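Local coordinates for synaptic vesicle glycoprotein 2C (Homo sapiens, PDB 4JRA), which is a synaptic vesicle membrane glycoprotein whose luminal domain, a pentapeptide-repeat fold, is known as a neuronal receptor for botulinum neurotoxin A, at residues 63-68 with 83-88; 71-76 with 93-98; 77-82 with 97-102. One frame throughout, in Å; residues are numbered along the deposited sequence.

All three contacts join residues twenty apart, so each spans successive coils of the same beta-helix on a different stretch of its wall. Every one is partly buried, with a phenylalanine pair turned inward and a mixture of polar, charged and aliphatic residues outward. Contacts 2 and 3 share Cys-97 and Thr-98 and follow each other round a corner, whereas contacts 1 and 2 lie on opposite sides of the chain's centre. Their inner rings pack together, Phe-84 against Phe-94 and Phe-94 against Phe-99. The chemistry differs outside: Arg-63 over Thr-83 in contact 1, two neighbouring lysines in contact 2, and Val-78 beside Thr-98 in contact 3, which also has a bridging water.

Contact 1 of 3, residues 63-68 with 83-88; sequences RFIGVK and TFEDVT
Phe-64 and Phe-84 meet in a parallel strand pairing between two successive coils of the domain, with strands 63-65 and 83-85 running 2° apart in direction. The rings form an offset stack, centroids 4.7 Å apart and planes at 15°; CD1 of Phe-64 lies over a face of the Phe-84 ring, toward its rim, and comes within 3.7 Å of Phe-84 CZ. Both side chains set CG beside the backbone N (chi1 -58° in Phe-64), which makes them lean the same way. The backbone fixes this register: Phe-64 N donates to Thr-83 O at 2.7 Å, Glu-85 N to Phe-64 O at 2.8 Å, and Gly-66 N to Glu-85 O. A one-to-one match of residues twenty apart is the signature of the right-handed beta-helix of pentapeptide-repeat proteins, four five-residue units to a coil. At the corner both Gly-66 and Asp-86 take positive phi, and Gly-66 CA approaches Asp-86 O. Past it, pairing resumes as Thr-88 N donates to Val-67 O at 3.1 Å. On the outer face the bent Arg-63 chain lays its guanidinium over Thr-83 OG1, 3.0 Å from NH2, though the angle is too poor for a hydrogen bond. Phe-104 and Phe-109 also meet the Phe-84 ring, and Asp-86 OD1 accepts from Asn-106 ND2.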
loop_
_atom_site.group_PDB
_atom_site.type_symbol
_atom_site.label_atom_id
_atom_site.label_comp_id
_atom_site.label_asym_id
_atom_site.label_seq_id
_atom_site.Cartn_x
_atom_site.Cartn_y
_atom_site.Cartn_z
ATOM N N ARG D 63 -2.319 -2.461 -29.189
ATOM C CA ARG D 63 -3.664 -2.066 -28.807
ATOM C C ARG D 63 -4.684 -2.892 -29.578
ATOM O O ARG D 63 -4.588 -3.001 -30.790
ATOM C CB ARG D 63 -3.873 -0.582 -29.143
ATOM C CG ARG D 63 -3.805 0.388 -27.963
ATOM C CD ARG D 63 -2.394 0.859 -27.634
ATOM N NE ARG D 63 -1.751 -0.012 -26.647
ATOM C CZ ARG D 63 -0.880 0.390 -25.715
ATOM N NH1 ARG D 63 -0.528 1.667 -25.614
ATOM N NH2 ARG D 63 -0.358 -0.497 -24.870
ATOM N N PHE D 64 -5.657 -3.471 -28.881
ATOM C CA PHE D 64 -6.845 -4.029 -29.532
ATOM C C PHE D 64 -8.080 -3.244 -29.076
ATOM O O PHE D 64 -8.618 -3.490 -27.999
ATOM C CB PHE D 64 -7.003 -5.509 -29.190
ATOM C CG PHE D 64 -5.812 -6.351 -29.577
ATOM C CD1 PHE D 64 -4.711 -6.445 -28.740
ATOM C CD2 PHE D 64 -5.791 -7.054 -30.769
ATOM C CE1 PHE D 64 -3.609 -7.218 -29.087
ATOM C CE2 PHE D 64 -4.688 -7.827 -31.114
ATOM C CZ PHE D 64 -3.598 -7.905 -30.271
ATOM N N ILE D 65 -8.537 -2.311 -29.905
ATOM C CA ILE D 65 -9.543 -1.342 -29.491
ATOM C C ILE D 65 -10.753 -1.306 -30.432
ATOM O O ILE D 65 -10.671 -0.820 -31.562
ATOM C CB ILE D 65 -8.892 0.054 -29.377
ATOM C CG1 ILE D 65 -7.869 0.045 -28.228
ATOM C CG2 ILE D 65 -9.949 1.136 -29.182
ATOM C CD1 ILE D 65 -7.173 1.379 -27.973
ATOM N N GLY D 66 -11.881 -1.823 -29.959
ATOM C CA GLY D 66 -13.096 -1.839 -30.754
ATOM C C GLY D 66 -13.127 -3.046 -31.664
ATOM O O GLY D 66 -13.953 -3.138 -32.577
ATOM N N VAL D 67 -12.221 -3.979 -31.390
ATOM C CA VAL D 67 -11.961 -5.110 -32.269
ATOM C C VAL D 67 -13.030 -6.168 -32.106
ATOM O O VAL D 67 -13.555 -6.358 -31.017
ATOM C CB VAL D 67 -10.581 -5.745 -31.950
ATOM C CG1 VAL D 67 -10.405 -7.086 -32.667
ATOM C CG2 VAL D 67 -9.460 -4.794 -32.314
ATOM N N LYS D 68 -13.354 -6.848 -33.199
ATOM C CA LYS D 68 -14.145 -8.061 -33.130
ATOM C C LYS D 68 -13.256 -9.221 -33.545
ATOM O O LYS D 68 -12.611 -9.166 -34.585
ATOM C CB LYS D 68 -15.373 -7.974 -34.031
ATOM C CG LYS D 68 -16.468 -7.075 -33.492
ATOM C CD LYS D 68 -17.810 -7.408 -34.118
ATOM C CE LYS D 68 -18.589 -8.447 -33.303
ATOM N NZ LYS D 68 -17.968 -9.807 -33.269
ATOM N N THR D 83 -3.244 -3.619 -24.608
ATOM C CA THR D 83 -4.533 -3.151 -24.107
ATOM C C THR D 83 -5.670 -3.749 -24.928
ATOM O O THR D 83 -5.653 -3.679 -26.149
ATOM C CB THR D 83 -4.606 -1.617 -24.153
ATOM O OG1 THR D 83 -3.277 -1.090 -24.232
ATOM C CG2 THR D 83 -5.277 -1.066 -22.910
ATOM N N PHE D 84 -6.635 -4.368 -24.243
ATOM C CA PHE D 84 -7.879 -4.839 -24.866
ATOM C C PHE D 84 -9.027 -3.933 -24.430
ATOM O O PHE D 84 -9.283 -3.779 -23.238
ATOM C CB PHE D 84 -8.182 -6.284 -24.460
ATOM C CG PHE D 84 -7.330 -7.307 -25.161
ATOM C CD1 PHE D 84 -6.015 -7.510 -24.784
ATOM C CD2 PHE D 84 -7.847 -8.082 -26.179
ATOM C CE1 PHE D 84 -5.239 -8.450 -25.425
ATOM C CE2 PHE D 84 -7.065 -9.022 -26.816
ATOM C CZ PHE D 84 -5.770 -9.207 -26.442
ATOM N N GLU D 85 -9.710 -3.323 -25.394
ATOM C CA GLU D 85 -10.721 -2.305 -25.081
ATOM C C GLU D 85 -11.949 -2.371 -25.988
ATOM O O GLU D 85 -11.829 -2.282 -27.211
ATOM C CB GLU D 85 -10.079 -0.924 -25.162
ATOM C CG GLU D 85 -10.982 0.231 -24.806
ATOM C CD GLU D 85 -10.226 1.543 -24.777
ATOM O OE1 GLU D 85 -10.753 2.529 -25.318
ATOM O OE2 GLU D 85 -9.102 1.583 -24.222
ATOM N N ASP D 86 -13.124 -2.523 -25.376
ATOM C CA ASP D 86 -14.389 -2.624 -26.110
ATOM C C ASP D 86 -14.353 -3.734 -27.159
ATOM O O ASP D 86 -14.617 -3.480 -28.336
ATOM C CB ASP D 86 -14.715 -1.297 -26.799
ATOM C CG ASP D 86 -14.645 -0.120 -25.852
ATOM O OD1 ASP D 86 -14.960 -0.298 -24.657
ATOM O OD2 ASP D 86 -14.270 0.985 -26.303
ATOM N N VAL D 87 -14.029 -4.956 -26.738
ATOM C CA VAL D 87 -13.815 -6.050 -27.688
ATOM C C VAL D 87 -14.898 -7.116 -27.621
ATOM O O VAL D 87 -15.628 -7.244 -26.634
ATOM C CB VAL D 87 -12.419 -6.732 -27.523
ATOM C CG1 VAL D 87 -11.293 -5.695 -27.633
ATOM C CG2 VAL D 87 -12.342 -7.501 -26.224
ATOM N N THR D 88 -14.974 -7.876 -28.707
ATOM C CA THR D 88 -15.951 -8.933 -28.877
ATOM C C THR D 88 -15.206 -10.154 -29.402
ATOM O O THR D 88 -14.264 -10.024 -30.186
ATOM C CB THR D 88 -17.011 -8.514 -29.885
ATOM O OG1 THR D 88 -17.370 -7.151 -29.638
ATOM C CG2 THR D 88 -18.238 -9.407 -29.787
#

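Contact 2 of 3, residues 71-76 with 93-98; sequences SVTFKD and YFKNCT
Phe-74 and Phe-94 lie side by side on the inner face of a right-handed pentapeptide-repeat beta-helix, where consecutive coils present phenylalanines at the same position. Their planes are only 5° apart, but the rings are slid past each other so that they barely overlap; Phe-74 CD1 comes 3.3 Å from Phe-94 CE2. Cys-97 closes in on the same residue from the next corner, its SG 4.0 Å from Phe-74 CB. With SG anti to its own carbonyl carbon (chi1 -69°), the sulfur also lies 3.6 Å from Phe-74 O. On the outer face Lys-75 and Lys-95 cross at an angle, Lys-75 CE meeting Lys-95 CD at 3.9 Å. Their NZ atoms stand 5.1 Å apart, a like-charge pair that would probably be eased by solvent, since both residues are partly exposed. At the corner, Asp-76 and Asn-96 both take positive phi, and Asp-76 OD1 rests 3.2 Å from Asn-96 CB. What positions these groups is the parallel backbone pairing: Phe-74 N donates to Tyr-93 O, Lys-95 N to Phe-74 O, and Asp-76 N to Lys-95 O. Farther out, Phe-79 and Phe-99 set ring edges against ring faces with Phe-74 and Phe-94 respectively, while Met-49 touches Phe-74. Where strand 93-95 begins, the pairing is weaker: Tyr-93 N reaches Val-72 O in a weak hydrogen bond of 3.3 Å.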
loop_
_atom_site.group_PDB
_atom_site.type_symbol
_atom_site.label_atom_id
_atom_site.label_comp_id
_atom_site.label_asym_id
_atom_site.label_seq_id
_atom_site.Cartn_x
_atom_site.Cartn_y
_atom_site.Cartn_z
ATOM N N SER D 71 -13.366 -16.527 -34.500
ATOM C CA SER D 71 -12.642 -17.765 -34.751
ATOM C C SER D 71 -11.149 -17.499 -34.949
ATOM O O SER D 71 -10.515 -18.069 -35.834
ATOM C CB SER D 71 -13.239 -18.497 -35.960
ATOM O OG SER D 71 -14.545 -18.973 -35.674
ATOM N N VAL D 72 -10.603 -16.619 -34.115
ATOM C CA VAL D 72 -9.170 -16.318 -34.101
ATOM C C VAL D 72 -8.534 -17.098 -32.961
ATOM O O VAL D 72 -9.149 -17.275 -31.931
ATOM C CB VAL D 72 -8.926 -14.811 -33.888
ATOM C CG1 VAL D 72 -7.466 -14.532 -33.525
ATOM C CG2 VAL D 72 -9.332 -14.052 -35.129
ATOM N N THR D 73 -7.305 -17.563 -33.137
ATOM C CA THR D 73 -6.641 -18.320 -32.085
ATOM C C THR D 73 -5.206 -17.860 -31.908
ATOM O O THR D 73 -4.435 -17.845 -32.852
ATOM C CB THR D 73 -6.677 -19.830 -32.378
ATOM O OG1 THR D 73 -8.020 -20.307 -32.219
ATOM C CG2 THR D 73 -5.775 -20.592 -31.425
ATOM N N PHE D 74 -4.868 -17.451 -30.694
ATOM C CA PHE D 74 -3.485 -17.191 -30.333
ATOM C C PHE D 74 -3.032 -18.393 -29.524
ATOM O O PHE D 74 -3.676 -18.726 -28.535
ATOM C CB PHE D 74 -3.346 -15.925 -29.482
ATOM C CG PHE D 74 -3.722 -14.645 -30.197
ATOM C CD1 PHE D 74 -5.042 -14.241 -30.263
ATOM C CD2 PHE D 74 -2.755 -13.830 -30.762
ATOM C CE1 PHE D 74 -5.391 -13.066 -30.892
ATOM C CE2 PHE D 74 -3.102 -12.657 -31.389
ATOM C CZ PHE D 74 -4.417 -12.273 -31.454
ATOM N N LYS D 75 -1.953 -19.056 -29.945
ATOM C CA LYS D 75 -1.352 -20.125 -29.144
ATOM C C LYS D 75 0.095 -19.794 -28.779
ATOM O O LYS D 75 0.751 -19.059 -29.498
ATOM C CB LYS D 75 -1.422 -21.472 -29.866
ATOM C CG LYS D 75 -0.955 -22.610 -28.966
ATOM C CD LYS D 75 -1.025 -23.962 -29.609
ATOM C CE LYS D 75 -2.277 -24.701 -29.214
ATOM N NZ LYS D 75 -2.417 -25.988 -29.964
ATOM N N ASP D 76 0.572 -20.313 -27.651
ATOM C CA ASP D 76 1.996 -20.243 -27.292
ATOM C C ASP D 76 2.630 -18.873 -27.538
ATOM O O ASP D 76 3.674 -18.778 -28.193
ATOM C CB ASP D 76 2.782 -21.292 -28.080
ATOM C CG ASP D 76 2.371 -22.705 -27.743
ATOM O OD1 ASP D 76 2.306 -23.029 -26.540
ATOM O OD2 ASP D 76 2.108 -23.493 -28.686
ATOM N N TYR D 93 -9.791 -17.997 -28.769
ATOM C CA TYR D 93 -9.148 -18.675 -27.676
ATOM C C TYR D 93 -7.729 -18.196 -27.587
ATOM O O TYR D 93 -7.126 -17.837 -28.581
ATOM C CB TYR D 93 -9.173 -20.182 -27.915
ATOM C CG TYR D 93 -10.571 -20.759 -27.896
ATOM C CD1 TYR D 93 -11.301 -20.812 -26.718
ATOM C CD2 TYR D 93 -11.164 -21.249 -29.051
ATOM C CE1 TYR D 93 -12.586 -21.330 -26.691
ATOM C CE2 TYR D 93 -12.448 -21.768 -29.031
ATOM C CZ TYR D 93 -13.156 -21.801 -27.847
ATOM O OH TYR D 93 -14.440 -22.313 -27.820
ATOM N N PHE D 94 -7.221 -18.158 -26.366
ATOM C CA PHE D 94 -5.830 -17.864 -26.095
ATOM C C PHE D 94 -5.242 -19.072 -25.371
ATOM O O PHE D 94 -5.472 -19.243 -24.184
ATOM C CB PHE D 94 -5.746 -16.634 -25.207
ATOM C CG PHE D 94 -6.225 -15.376 -25.870
ATOM C CD1 PHE D 94 -7.557 -14.998 -25.804
ATOM C CD2 PHE D 94 -5.336 -14.556 -26.545
ATOM C CE1 PHE D 94 -7.988 -13.829 -26.407
ATOM C CE2 PHE D 94 -5.762 -13.394 -27.146
ATOM C CZ PHE D 94 -7.084 -13.026 -27.084
ATOM N N LYS D 95 -4.505 -19.914 -26.091
ATOM C CA LYS D 95 -3.971 -21.152 -25.517
ATOM C C LYS D 95 -2.490 -21.037 -25.185
ATOM O O LYS D 95 -1.682 -20.666 -26.027
ATOM C CB LYS D 95 -4.205 -22.319 -26.471
ATOM C CG LYS D 95 -5.657 -22.461 -26.924
ATOM C CD LYS D 95 -5.757 -23.472 -28.061
ATOM C CE LYS D 95 -7.180 -23.666 -28.563
ATOM N NZ LYS D 95 -7.319 -24.919 -29.367
ATOM N N ASN D 96 -2.139 -21.356 -23.948
ATOM C CA ASN D 96 -0.748 -21.359 -23.529
ATOM C C ASN D 96 -0.124 -19.981 -23.744
ATOM O O ASN D 96 0.987 -19.881 -24.273
ATOM C CB ASN D 96 0.039 -22.422 -24.314
ATOM C CG ASN D 96 -0.801 -23.653 -24.653
ATOM O OD1 ASN D 96 -1.507 -23.671 -25.656
ATOM N ND2 ASN D 96 -0.716 -24.683 -23.834
ATOM N N CYS D 97 -0.853 -18.927 -23.354
ATOM C CA CYS D 97 -0.419 -17.530 -23.568
ATOM C C CYS D 97 -0.080 -16.886 -22.224
ATOM O O CYS D 97 -0.772 -17.104 -21.243
ATOM C CB CYS D 97 -1.494 -16.688 -24.264
ATOM S SG CYS D 97 -1.825 -17.097 -25.966
ATOM N N THR D 98 0.993 -16.108 -22.178
ATOM C CA THR D 98 1.292 -15.338 -20.995
ATOM C C THR D 98 0.907 -13.902 -21.312
ATOM O O THR D 98 1.264 -13.376 -22.353
ATOM C CB THR D 98 2.786 -15.430 -20.569
ATOM O OG1 THR D 98 3.611 -14.844 -21.561
ATOM C CG2 THR D 98 3.214 -16.859 -20.388
#

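Contact 3 of 3, residues 77-82 with 97-102; sequences SVFKSC and CTFIDT
The Phe-79 ring carries Phe-99 CE2 over one face, 3.3 Å above its plane and toward the rim, while Thr-98 O and Cys-97 SG approach its edge. In return, the Phe-99 ring has Phe-79 CD1 over a face; the centroids are 4.5 Å apart and the planes 19°, an offset stack. The sulfur of Cys-97 sits 3.9 Å from Phe-79 CE1, 81° off the ring normal, a sulfur-aromatic contact at the edge. Backbone pairing sets the alignment: Phe-79 N donates to Thr-98 O, Ile-100 N to Phe-79 O at 2.6 Å, and Ser-81 N to Ile-100 O at a nearly straight 172°. On the outer face, Thr-98 holds OG1 between its backbone N and carbonyl carbon, which brings that oxygen up against both methyls of Val-78, 3.3 Å from CG1. At the corner, where Ser-81 and Asp-101 have positive phi, one water donates to Cys-82 O at 3.0 Å and to Asp-101 O, bridging the two coils. Basic side-chain atoms from the chain of another protein pack on Ser-81 and Asp-101. In this right-handed beta-helix of pentapeptide repeats, strands 78-80 and 98-100 are inner members of a parallel sheet, with strand 57-60 beside the former, bringing Tyr-59 to the Phe-79 ring, and strand 118-120 beside the latter.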
loop_
_atom_site.group_PDB
_atom_site.type_symbol
_atom_site.label_atom_id
_atom_site.label_comp_id
_atom_site.label_asym_id
_atom_site.label_seq_id
_atom_site.Cartn_x
_atom_site.Cartn_y
_atom_site.Cartn_z
ATOM N N SER D 77 2.004 -17.818 -27.026
ATOM C CA SER D 77 2.421 -16.461 -27.355
ATOM C C SER D 77 2.585 -15.655 -26.086
ATOM O O SER D 77 2.246 -16.115 -25.032
ATOM C CB SER D 77 1.388 -15.795 -28.269
ATOM O OG SER D 77 1.559 -16.177 -29.619
ATOM N N VAL D 78 3.099 -14.438 -26.204
ATOM C CA VAL D 78 3.308 -13.570 -25.053
ATOM C C VAL D 78 2.760 -12.180 -25.375
ATOM O O VAL D 78 3.022 -11.655 -26.448
ATOM C CB VAL D 78 4.798 -13.484 -24.729
ATOM C CG1 VAL D 78 5.037 -12.565 -23.534
ATOM C CG2 VAL D 78 5.337 -14.877 -24.463
ATOM N N PHE D 79 1.978 -11.611 -24.459
ATOM C CA PHE D 79 1.404 -10.275 -24.633
ATOM C C PHE D 79 1.944 -9.323 -23.566
ATOM O O PHE D 79 1.675 -9.521 -22.404
ATOM C CB PHE D 79 -0.113 -10.345 -24.511
ATOM C CG PHE D 79 -0.777 -11.152 -25.603
ATOM C CD1 PHE D 79 -0.743 -12.532 -25.583
ATOM C CD2 PHE D 79 -1.453 -10.529 -26.631
ATOM C CE1 PHE D 79 -1.345 -13.265 -26.570
ATOM C CE2 PHE D 79 -2.060 -11.264 -27.618
ATOM C CZ PHE D 79 -2.000 -12.634 -27.588
ATOM N N LYS D 80 2.675 -8.283 -23.957
ATOM C CA LYS D 80 3.310 -7.376 -22.994
ATOM C C LYS D 80 2.887 -5.903 -23.101
ATOM O O LYS D 80 3.151 -5.257 -24.114
ATOM C CB LYS D 80 4.821 -7.438 -23.175
ATOM C CG LYS D 80 5.412 -8.800 -22.951
ATOM C CD LYS D 80 6.918 -8.700 -22.853
ATOM C CE LYS D 80 7.588 -10.059 -22.876
ATOM N NZ LYS D 80 9.016 -9.958 -22.483
ATOM N N SER D 81 2.282 -5.368 -22.043
ATOM C CA SER D 81 1.917 -3.951 -21.978
ATOM C C SER D 81 0.943 -3.569 -23.083
ATOM O O SER D 81 0.946 -2.451 -23.611
ATOM C CB SER D 81 3.164 -3.072 -22.017
ATOM O OG SER D 81 3.783 -3.036 -20.742
ATOM N N CYS D 82 0.084 -4.520 -23.402
ATOM C CA CYS D 82 -0.924 -4.354 -24.421
ATOM C C CYS D 82 -2.233 -3.883 -23.786
ATOM O O CYS D 82 -2.322 -3.746 -22.574
ATOM C CB CYS D 82 -1.103 -5.684 -25.147
ATOM S SG CYS D 82 0.314 -6.139 -26.150
ATOM N N CYS D 97 -0.853 -18.927 -23.354
ATOM C CA CYS D 97 -0.419 -17.530 -23.568
ATOM C C CYS D 97 -0.080 -16.886 -22.224
ATOM O O CYS D 97 -0.772 -17.104 -21.243
ATOM C CB CYS D 97 -1.494 -16.688 -24.264
ATOM S SG CYS D 97 -1.825 -17.097 -25.966
ATOM N N THR D 98 0.993 -16.108 -22.178
ATOM C CA THR D 98 1.292 -15.338 -20.995
ATOM C C THR D 98 0.907 -13.902 -21.312
ATOM O O THR D 98 1.264 -13.376 -22.353
ATOM C CB THR D 98 2.786 -15.430 -20.569
ATOM O OG1 THR D 98 3.611 -14.844 -21.561
ATOM C CG2 THR D 98 3.214 -16.859 -20.388
ATOM N N PHE D 99 0.141 -13.282 -20.428
ATOM C CA PHE D 99 -0.194 -11.884 -20.577
ATOM C C PHE D 99 0.557 -11.126 -19.498
ATOM O O PHE D 99 0.501 -11.503 -18.343
ATOM C CB PHE D 99 -1.696 -11.689 -20.438
ATOM C CG PHE D 99 -2.492 -12.252 -21.587
ATOM C CD1 PHE D 99 -2.948 -13.548 -21.556
ATOM C CD2 PHE D 99 -2.805 -11.475 -22.683
ATOM C CE1 PHE D 99 -3.689 -14.071 -22.611
ATOM C CE2 PHE D 99 -3.541 -11.991 -23.731
ATOM C CZ PHE D 99 -3.980 -13.294 -23.699
ATOM N N ILE D 100 1.271 -10.070 -19.870
ATOM C CA ILE D 100 2.020 -9.286 -18.896
ATOM C C ILE D 100 1.672 -7.809 -18.974
ATOM O O ILE D 100 1.742 -7.200 -20.036
ATOM C CB ILE D 100 3.530 -9.434 -19.109
ATOM C CG1 ILE D 100 3.924 -10.913 -19.051
ATOM C CG2 ILE D 100 4.295 -8.614 -18.065
ATOM C CD1 ILE D 100 5.405 -11.154 -19.250
ATOM N N ASP D 101 1.298 -7.243 -17.837
ATOM C CA ASP D 101 1.071 -5.814 -17.723
ATOM C C ASP D 101 -0.039 -5.323 -18.666
ATOM O O ASP D 101 -0.081 -4.124 -19.020
ATOM C CB ASP D 101 2.388 -5.058 -17.974
ATOM C CG ASP D 101 3.444 -5.314 -16.890
ATOM O OD1 ASP D 101 3.107 -5.902 -15.843
ATOM O OD2 ASP D 101 4.619 -4.916 -17.074
ATOM N N THR D 102 -0.942 -6.231 -19.062
ATOM C CA THR D 102 -2.030 -5.870 -19.993
ATOM C C THR D 102 -3.384 -5.626 -19.306
ATOM O O THR D 102 -3.685 -6.161 -18.257
ATOM C CB THR D 102 -2.199 -6.890 -21.166
ATOM O OG1 THR D 102 -3.083 -7.946 -20.792
ATOM C CG2 THR D 102 -0.880 -7.478 -21.575
HETATM O O HOH W 1 -1.128 -1.920 -20.538
#